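Local coordinates for protein putative oxidoreductase (Thermus thermophilus, PDB 2ISM) that is a putative oxidoreductase of the glucose/sorbosone dehydrogenase family, built as a beta-propeller of four-stranded antiparallel sheets with a bound calcium ion, at residues Y95-R109 with L119-P131. Numbering follows the deposited sequence.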
ATOM      1  N   TYR B  95     -28.031  -1.388  -5.961  1.00  7.64           N
ATOM      2  CA  TYR B  95     -28.473  -1.941  -7.240  1.00  9.35           C
ATOM      3  C   TYR B  95     -29.201  -3.232  -6.890  1.00  8.22           C
ATOM      4  O   TYR B  95     -28.638  -4.080  -6.198  1.00  9.43           O
ATOM      5  CB  TYR B  95     -27.254  -2.266  -8.114  1.00  9.02           C
ATOM      6  CG  TYR B  95     -27.566  -2.754  -9.520  1.00 10.30           C
ATOM      7  CD1 TYR B  95     -27.276  -1.959 -10.631  1.00 12.09           C
ATOM      8  CD2 TYR B  95     -28.110  -4.020  -9.742  1.00  8.64           C
ATOM      9  CE1 TYR B  95     -27.516  -2.412 -11.932  1.00 12.58           C
ATOM     10  CE2 TYR B  95     -28.361  -4.485 -11.043  1.00  6.02           C
ATOM     11  CZ  TYR B  95     -28.058  -3.676 -12.130  1.00 10.39           C
ATOM     12  OH  TYR B  95     -28.282  -4.118 -13.415  1.00 13.20           O
ATOM     13  N   ARG B  96     -30.441  -3.393  -7.349  1.00  9.20           N
ATOM     14  CA  ARG B  96     -31.176  -4.616  -7.037  1.00  9.26           C
ATOM     15  C   ARG B  96     -32.092  -5.100  -8.153  1.00 11.06           C
ATOM     16  O   ARG B  96     -32.558  -4.316  -8.987  1.00 10.44           O
ATOM     17  CB  ARG B  96     -32.032  -4.425  -5.772  1.00  9.78           C
ATOM     18  CG  ARG B  96     -33.202  -3.459  -5.973  1.00 10.76           C
ATOM     19  CD  ARG B  96     -34.239  -3.572  -4.862  1.00 17.60           C
ATOM     20  NE  ARG B  96     -35.293  -2.571  -5.011  1.00 13.07           N
ATOM     21  CZ  ARG B  96     -36.357  -2.471  -4.219  1.00 20.52           C
ATOM     22  NH1 ARG B  96     -36.522  -3.318  -3.211  1.00 16.25           N
ATOM     23  NH2 ARG B  96     -37.250  -1.508  -4.427  1.00 16.63           N
ATOM     24  N   THR B  97     -32.345  -6.408  -8.152  1.00 12.65           N
ATOM     25  CA  THR B  97     -33.252  -7.018  -9.112  1.00 11.54           C
ATOM     26  C   THR B  97     -34.566  -7.101  -8.335  1.00 14.29           C
ATOM     27  O   THR B  97     -34.604  -7.654  -7.231  1.00 13.69           O
ATOM     28  CB  THR B  97     -32.811  -8.451  -9.486  1.00 15.45           C
ATOM     29  OG1 THR B  97     -31.404  -8.471  -9.757  1.00 11.40           O
ATOM     30  CG2 THR B  97     -33.562  -8.926 -10.730  1.00 12.44           C
ATOM     31  N   VAL B  98     -35.637  -6.539  -8.887  1.00 16.04           N
ATOM     32  CA  VAL B  98     -36.924  -6.570  -8.203  1.00 16.28           C
ATOM     33  C   VAL B  98     -37.985  -7.226  -9.087  1.00 18.18           C
ATOM     34  O   VAL B  98     -37.893  -7.180 -10.316  1.00 12.81           O
ATOM     35  CB  VAL B  98     -37.371  -5.134  -7.799  1.00 18.01           C
ATOM     36  CG1 VAL B  98     -37.831  -4.355  -9.019  1.00 15.19           C
ATOM     37  CG2 VAL B  98     -38.470  -5.207  -6.749  1.00 28.27           C
ATOM     38  N   ALA B  99     -38.984  -7.843  -8.457  1.00 14.72           N
ATOM     39  CA  ALA B  99     -40.052  -8.519  -9.190  1.00 18.45           C
ATOM     40  C   ALA B  99     -41.412  -7.836  -9.054  1.00 19.71           C
ATOM     41  O   ALA B  99     -42.277  -7.989  -9.920  1.00 18.04           O
ATOM     42  CB  ALA B  99     -40.157  -9.973  -8.726  1.00 20.51           C
ATOM     43  N   GLU B 100     -41.600  -7.083  -7.974  1.00 20.76           N
ATOM     44  CA  GLU B 100     -42.866  -6.392  -7.736  1.00 26.05           C
ATOM     45  C   GLU B 100     -43.219  -5.366  -8.810  1.00 25.40           C
ATOM     46  O   GLU B 100     -42.525  -4.362  -8.980  1.00 23.08           O
ATOM     47  CB  GLU B 100     -42.846  -5.708  -6.366  1.00 36.40           C
ATOM     48  CG  GLU B 100     -43.063  -6.642  -5.186  1.00 50.39           C
ATOM     49  CD  GLU B 100     -44.422  -7.316  -5.220  1.00 62.49           C
ATOM     50  OE1 GLU B 100     -45.408  -6.652  -5.611  1.00 67.94           O
ATOM     51  OE2 GLU B 100     -44.510  -8.506  -4.844  1.00 68.87           O
ATOM     52  N   GLY B 101     -44.308  -5.625  -9.528  1.00 23.74           N
ATOM     53  CA  GLY B 101     -44.748  -4.721 -10.576  1.00 22.75           C
ATOM     54  C   GLY B 101     -44.084  -4.990 -11.911  1.00 21.83           C
ATOM     55  O   GLY B 101     -44.352  -4.308 -12.899  1.00 25.80           O
ATOM     56  N   GLY B 102     -43.218  -5.996 -11.937  1.00 19.04           N
ATOM     57  CA  GLY B 102     -42.508  -6.349 -13.151  1.00 14.92           C
ATOM     58  C   GLY B 102     -41.066  -6.676 -12.807  1.00 15.67           C
ATOM     59  O   GLY B 102     -40.468  -6.030 -11.944  1.00 15.19           O
ATOM     60  N   LEU B 103     -40.503  -7.678 -13.471  1.00 14.51           N
ATOM     61  CA  LEU B 103     -39.130  -8.083 -13.206  1.00 14.58           C
ATOM     62  C   LEU B 103     -38.120  -7.200 -13.932  1.00 16.04           C
ATOM     63  O   LEU B 103     -38.123  -7.121 -15.160  1.00 15.96           O
ATOM     64  CB  LEU B 103     -38.928  -9.541 -13.626  1.00 18.19           C
ATOM     65  CG  LEU B 103     -37.520 -10.133 -13.486  1.00 14.27           C
ATOM     66  CD1 LEU B 103     -37.107 -10.186 -12.018  1.00 16.50           C
ATOM     67  CD2 LEU B 103     -37.513 -11.531 -14.081  1.00 18.23           C
ATOM     68  N   ARG B 104     -37.260  -6.529 -13.173  1.00 10.61           N
ATOM     69  CA  ARG B 104     -36.238  -5.683 -13.775  1.00  9.81           C
ATOM     70  C   ARG B 104     -35.197  -5.282 -12.737  1.00  9.72           C
ATOM     71  O   ARG B 104     -35.403  -5.464 -11.538  1.00 11.16           O
ATOM     72  CB  ARG B 104     -36.869  -4.427 -14.403  1.00 12.69           C
ATOM     73  CG  ARG B 104     -37.223  -3.292 -13.443  1.00 12.83           C
ATOM     74  CD  ARG B 104     -38.465  -3.569 -12.597  1.00 15.79           C
ATOM     75  NE  ARG B 104     -38.923  -2.352 -11.918  1.00 13.30           N
ATOM     76  CZ  ARG B 104     -40.039  -2.260 -11.197  1.00 15.88           C
ATOM     77  NH1 ARG B 104     -40.830  -3.313 -11.042  1.00 18.81           N
ATOM     78  NH2 ARG B 104     -40.371  -1.105 -10.634  1.00 12.85           N
ATOM     79  N   ASN B 105     -34.065  -4.771 -13.207  1.00  8.59           N
ATOM     80  CA  ASN B 105     -33.020  -4.309 -12.303  1.00  9.65           C
ATOM     81  C   ASN B 105     -33.194  -2.797 -12.152  1.00 10.91           C
ATOM     82  O   ASN B 105     -33.752  -2.131 -13.027  1.00 11.67           O
ATOM     83  CB  ASN B 105     -31.623  -4.641 -12.853  1.00 10.61           C
ATOM     84  CG  ASN B 105     -31.237  -6.103 -12.633  1.00 11.33           C
ATOM     85  OD1 ASN B 105     -31.052  -6.871 -13.583  1.00 13.08           O
ATOM     86  ND2 ASN B 105     -31.115  -6.487 -11.376  1.00  7.20           N
ATOM     87  N   GLN B 106     -32.736  -2.261 -11.031  1.00  9.13           N
ATOM     88  CA  GLN B 106     -32.861  -0.837 -10.779  1.00  8.92           C
ATOM     89  C   GLN B 106     -31.852  -0.398  -9.742  1.00  9.80           C
ATOM     90  O   GLN B 106     -31.295  -1.215  -9.014  1.00 11.35           O
ATOM     91  CB  GLN B 106     -34.264  -0.511 -10.252  1.00 11.52           C
ATOM     92  CG  GLN B 106     -34.683  -1.378  -9.078  1.00 14.35           C
ATOM     93  CD  GLN B 106     -35.990  -0.939  -8.436  1.00 15.66           C
ATOM     94  OE1 GLN B 106     -36.952  -0.579  -9.119  1.00 21.07           O
ATOM     95  NE2 GLN B 106     -36.034  -0.989  -7.115  1.00 13.04           N
ATOM     96  N   VAL B 107     -31.619   0.904  -9.699  1.00  8.52           N
ATOM     97  CA  VAL B 107     -30.734   1.486  -8.715  1.00 10.11           C
ATOM     98  C   VAL B 107     -31.677   2.263  -7.821  1.00 10.97           C
ATOM     99  O   VAL B 107     -32.461   3.080  -8.302  1.00 12.87           O
ATOM    100  CB  VAL B 107     -29.729   2.474  -9.333  1.00 10.34           C
ATOM    101  CG1 VAL B 107     -28.966   3.179  -8.217  1.00  8.88           C
ATOM    102  CG2 VAL B 107     -28.751   1.732 -10.242  1.00  9.49           C
ATOM    103  N   VAL B 108     -31.625   1.985  -6.528  1.00 10.75           N
ATOM    104  CA  VAL B 108     -32.477   2.679  -5.582  1.00 11.55           C
ATOM    105  C   VAL B 108     -31.591   3.448  -4.618  1.00 13.65           C
ATOM    106  O   VAL B 108     -30.371   3.291  -4.614  1.00 12.66           O
ATOM    107  CB  VAL B 108     -33.374   1.699  -4.787  1.00 11.82           C
ATOM    108  CG1 VAL B 108     -34.341   1.004  -5.731  1.00 17.42           C
ATOM    109  CG2 VAL B 108     -32.516   0.673  -4.050  1.00 14.92           C
ATOM    110  N   ARG B 109     -32.221   4.284  -3.810  1.00 13.19           N
ATOM    111  CA  ARG B 109     -31.518   5.090  -2.836  1.00 14.62           C
ATOM    112  C   ARG B 109     -32.259   4.960  -1.507  1.00 12.87           C
ATOM    113  O   ARG B 109     -33.487   5.011  -1.480  1.00 13.57           O
ATOM    114  CB  ARG B 109     -31.520   6.546  -3.311  1.00 19.14           C
ATOM    115  CG  ARG B 109     -30.696   7.486  -2.486  1.00 26.87           C
ATOM    116  CD  ARG B 109     -30.547   8.833  -3.180  1.00 24.28           C
ATOM    117  NE  ARG B 109     -31.680   9.733  -2.987  1.00 20.93           N
ATOM    118  CZ  ARG B 109     -31.674  11.009  -3.365  1.00 24.94           C
ATOM    119  NH1 ARG B 109     -30.597  11.514  -3.954  1.00 16.90           N
ATOM    120  NH2 ARG B 109     -32.730  11.784  -3.145  1.00 23.85           N
ATOM    121  N   LEU B 119     -35.902   2.807   2.386  1.00 21.29           N
ATOM    122  CA  LEU B 119     -36.073   3.141   0.982  1.00 18.53           C
ATOM    123  C   LEU B 119     -36.516   4.587   0.809  1.00 24.50           C
ATOM    124  O   LEU B 119     -37.484   5.029   1.428  1.00 21.16           O
ATOM    125  CB  LEU B 119     -37.111   2.218   0.341  1.00 23.31           C
ATOM    126  CG  LEU B 119     -36.712   1.450  -0.924  1.00 25.89           C
ATOM    127  CD1 LEU B 119     -37.962   0.831  -1.531  1.00 22.63           C
ATOM    128  CD2 LEU B 119     -36.041   2.372  -1.928  1.00 23.26           C
ATOM    129  N   ASP B 120     -35.796   5.323  -0.027  1.00 16.38           N
ATOM    130  CA  ASP B 120     -36.136   6.710  -0.299  1.00 19.68           C
ATOM    131  C   ASP B 120     -36.856   6.753  -1.640  1.00 21.98           C
ATOM    132  O   ASP B 120     -38.017   7.159  -1.719  1.00 24.67           O
ATOM    133  CB  ASP B 120     -34.871   7.573  -0.341  1.00 21.35           C
ATOM    134  CG  ASP B 120     -35.155   9.001  -0.767  1.00 27.96           C
ATOM    135  OD1 ASP B 120     -36.061   9.629  -0.181  1.00 32.69           O
ATOM    136  OD2 ASP B 120     -34.468   9.497  -1.686  1.00 27.11           O
ATOM    137  N   ARG B 121     -36.173   6.324  -2.695  1.00 20.69           N
ATOM    138  CA  ARG B 121     -36.778   6.305  -4.020  1.00 18.37           C
ATOM    139  C   ARG B 121     -35.916   5.571  -5.046  1.00 21.46           C
ATOM    140  O   ARG B 121     -34.739   5.293  -4.803  1.00 18.99           O
ATOM    141  CB  ARG B 121     -37.034   7.731  -4.513  1.00 22.76           C
ATOM    142  CG  ARG B 121     -35.806   8.451  -5.049  1.00 19.55           C
ATOM    143  CD  ARG B 121     -36.223   9.694  -5.815  1.00 33.57           C
ATOM    144  NE  ARG B 121     -35.334   9.978  -6.938  1.00 38.64           N
ATOM    145  CZ  ARG B 121     -34.234  10.716  -6.857  1.00 41.02           C
ATOM    146  NH1 ARG B 121     -33.881  11.258  -5.700  1.00 45.49           N
ATOM    147  NH2 ARG B 121     -33.489  10.912  -7.932  1.00 37.29           N
ATOM    148  N   VAL B 122     -36.515   5.257  -6.189  1.00 16.55           N
ATOM    149  CA  VAL B 122     -35.800   4.593  -7.266  1.00 21.25           C
ATOM    150  C   VAL B 122     -35.044   5.686  -8.013  1.00 19.50           C
ATOM    151  O   VAL B 122     -35.605   6.739  -8.319  1.00 18.99           O
ATOM    152  CB  VAL B 122     -36.773   3.879  -8.229  1.00 22.91           C
ATOM    153  CG1 VAL B 122     -36.000   3.212  -9.355  1.00 22.59           C
ATOM    154  CG2 VAL B 122     -37.586   2.847  -7.465  1.00 23.85           C
ATOM    155  N   VAL B 123     -33.767   5.440  -8.277  1.00 13.32           N
ATOM    156  CA  VAL B 123     -32.904   6.393  -8.970  1.00 16.14           C
ATOM    157  C   VAL B 123     -32.916   6.162 -10.480  1.00 18.28           C
ATOM    158  O   VAL B 123     -32.914   7.112 -11.265  1.00 16.16           O
ATOM    159  CB  VAL B 123     -31.462   6.287  -8.432  1.00 19.23           C
ATOM    160  CG1 VAL B 123     -30.539   7.220  -9.189  1.00 18.24           C
ATOM    161  CG2 VAL B 123     -31.453   6.625  -6.947  1.00 19.66           C
ATOM    162  N   LEU B 124     -32.917   4.892 -10.878  1.00 11.80           N
ATOM    163  CA  LEU B 124     -32.970   4.503 -12.284  1.00 11.01           C
ATOM    164  C   LEU B 124     -33.680   3.157 -12.318  1.00 15.53           C
ATOM    165  O   LEU B 124     -33.248   2.205 -11.668  1.00 14.54           O
ATOM    166  CB  LEU B 124     -31.568   4.359 -12.893  1.00 12.86           C
ATOM    167  CG  LEU B 124     -31.577   3.798 -14.325  1.00 17.15           C
ATOM    168  CD1 LEU B 124     -32.435   4.691 -15.216  1.00 19.22           C
ATOM    169  CD2 LEU B 124     -30.159   3.708 -14.878  1.00 19.58           C
ATOM    170  N   ASP B 125     -34.769   3.086 -13.073  1.00 13.27           N
ATOM    171  CA  ASP B 125     -35.556   1.863 -13.170  1.00 13.22           C
ATOM    172  C   ASP B 125     -35.553   1.313 -14.597  1.00 13.38           C
ATOM    173  O   ASP B 125     -35.257   2.036 -15.550  1.00 14.40           O
ATOM    174  CB  ASP B 125     -37.003   2.164 -12.735  1.00 11.11           C
ATOM    175  CG  ASP B 125     -37.720   0.944 -12.189  1.00 17.57           C
ATOM    176  OD1 ASP B 125     -37.119  -0.151 -12.192  1.00 16.27           O
ATOM    177  OD2 ASP B 125     -38.888   1.081 -11.753  1.00 17.87           O
ATOM    178  N   GLY B 126     -35.870   0.029 -14.744  1.00 10.50           N
ATOM    179  CA  GLY B 126     -35.947  -0.548 -16.077  1.00 11.95           C
ATOM    180  C   GLY B 126     -34.718  -1.199 -16.677  1.00 13.20           C
ATOM    181  O   GLY B 126     -34.691  -1.464 -17.876  1.00 13.15           O
ATOM    182  N   ILE B 127     -33.691  -1.443 -15.873  1.00 14.97           N
ATOM    183  CA  ILE B 127     -32.504  -2.103 -16.402  1.00 14.16           C
ATOM    184  C   ILE B 127     -32.939  -3.546 -16.661  1.00 14.20           C
ATOM    185  O   ILE B 127     -33.652  -4.141 -15.849  1.00 12.02           O
ATOM    186  CB  ILE B 127     -31.347  -2.083 -15.386  1.00 12.97           C
ATOM    187  CG1 ILE B 127     -30.955  -0.635 -15.080  1.00  9.56           C
ATOM    188  CG2 ILE B 127     -30.157  -2.856 -15.947  1.00 10.46           C
ATOM    189  CD1 ILE B 127     -29.953  -0.498 -13.949  1.00 13.68           C
ATOM    190  N   PRO B 128     -32.531  -4.121 -17.801  1.00 11.37           N
ATOM    191  CA  PRO B 128     -32.914  -5.499 -18.119  1.00 13.41           C
ATOM    192  C   PRO B 128     -32.663  -6.554 -17.040  1.00 13.57           C
ATOM    193  O   PRO B 128     -31.667  -6.519 -16.317  1.00 13.91           O
ATOM    194  CB  PRO B 128     -32.118  -5.793 -19.391  1.00 14.10           C
ATOM    195  CG  PRO B 128     -32.051  -4.454 -20.057  1.00 15.44           C
ATOM    196  CD  PRO B 128     -31.747  -3.528 -18.901  1.00 14.03           C
ATOM    197  N   ALA B 129     -33.595  -7.497 -16.959  1.00 13.44           N
ATOM    198  CA  ALA B 129     -33.524  -8.631 -16.048  1.00 11.57           C
ATOM    199  C   ALA B 129     -34.421  -9.690 -16.678  1.00 14.41           C
ATOM    200  O   ALA B 129     -35.380  -9.356 -17.367  1.00 15.22           O
ATOM    201  CB  ALA B 129     -34.047  -8.253 -14.669  1.00 12.54           C
ATOM    202  N   ARG B 130     -34.101 -10.962 -16.467  1.00 13.11           N
ATOM    203  CA  ARG B 130     -34.912 -12.047 -17.015  1.00 14.01           C
ATOM    204  C   ARG B 130     -35.167 -13.074 -15.919  1.00 16.71           C
ATOM    205  O   ARG B 130     -34.448 -13.115 -14.924  1.00 13.51           O
ATOM    206  CB  ARG B 130     -34.210 -12.691 -18.218  1.00 14.74           C
ATOM    207  CG  ARG B 130     -34.226 -11.823 -19.484  1.00 15.72           C
ATOM    208  CD  ARG B 130     -35.658 -11.472 -19.887  1.00 24.95           C
ATOM    209  NE  ARG B 130     -35.732 -10.581 -21.043  1.00 35.10           N
ATOM    210  CZ  ARG B 130     -36.837  -9.935 -21.417  1.00 43.42           C
ATOM    211  NH1 ARG B 130     -37.961 -10.077 -20.724  1.00 42.69           N
ATOM    212  NH2 ARG B 130     -36.823  -9.149 -22.487  1.00 42.36           N
ATOM    213  N   PRO B 131     -36.209 -13.907 -16.079  1.00 18.37           N
ATOM    214  CA  PRO B 131     -36.543 -14.926 -15.079  1.00 15.02           C
ATOM    215  C   PRO B 131     -35.385 -15.792 -14.614  1.00 13.09           C
ATOM    216  O   PRO B 131     -35.339 -16.195 -13.455  1.00 17.49           O
ATOM    217  CB  PRO B 131     -37.628 -15.741 -15.775  1.00 15.90           C
ATOM    218  CG  PRO B 131     -38.339 -14.697 -16.572  1.00 19.38           C
ATOM    219  CD  PRO B 131     -37.184 -13.932 -17.184  1.00 15.04           C
TER
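Asp120 OD2 is gripped by two nitrogens of Arg109, with NE at 3.1 Å and NH2 at 3.2 Å, and lies at the guanidinium edge, in its plane. CG of Arg109 lies anti to its backbone N (chi1 -173°) and the chain bends at chi3, which lays the group alongside the Asp120 side chain. Over one guanidinium face sits Arg121, its NH1 2.9 Å from Arg109 NH2; Glu177 is salt-bridged to Arg109 and more weakly paired with Arg121. The backbone O of Arg109 takes N-H groups from both Asp120 and Arg121, a classic beta bulge, and Val107 O does the same for Val123 and Leu124. At this second bulge strand 117-127, outermost in a four-stranded antiparallel propeller blade and paired with strand 104-112, turns a corner. Beyond it, Asn105 N bonds to Ile127 O at 2.7 Å. Ile127 reaches the Tyr95 ring obliquely, Ile127 CD1 3.7 Å from Tyr95 CE1, while Leu124 packs on Leu172 and Leu174 of strand 170-174 in the next blade. Arg104 meets Asp125 side-on, one nitrogen to each oxygen, with Arg104 NE 2.9 Å from Asp125 OD1. Its NH1 holds the carbonyls of Glu100 and Gly102 in the 99-102 type II turn.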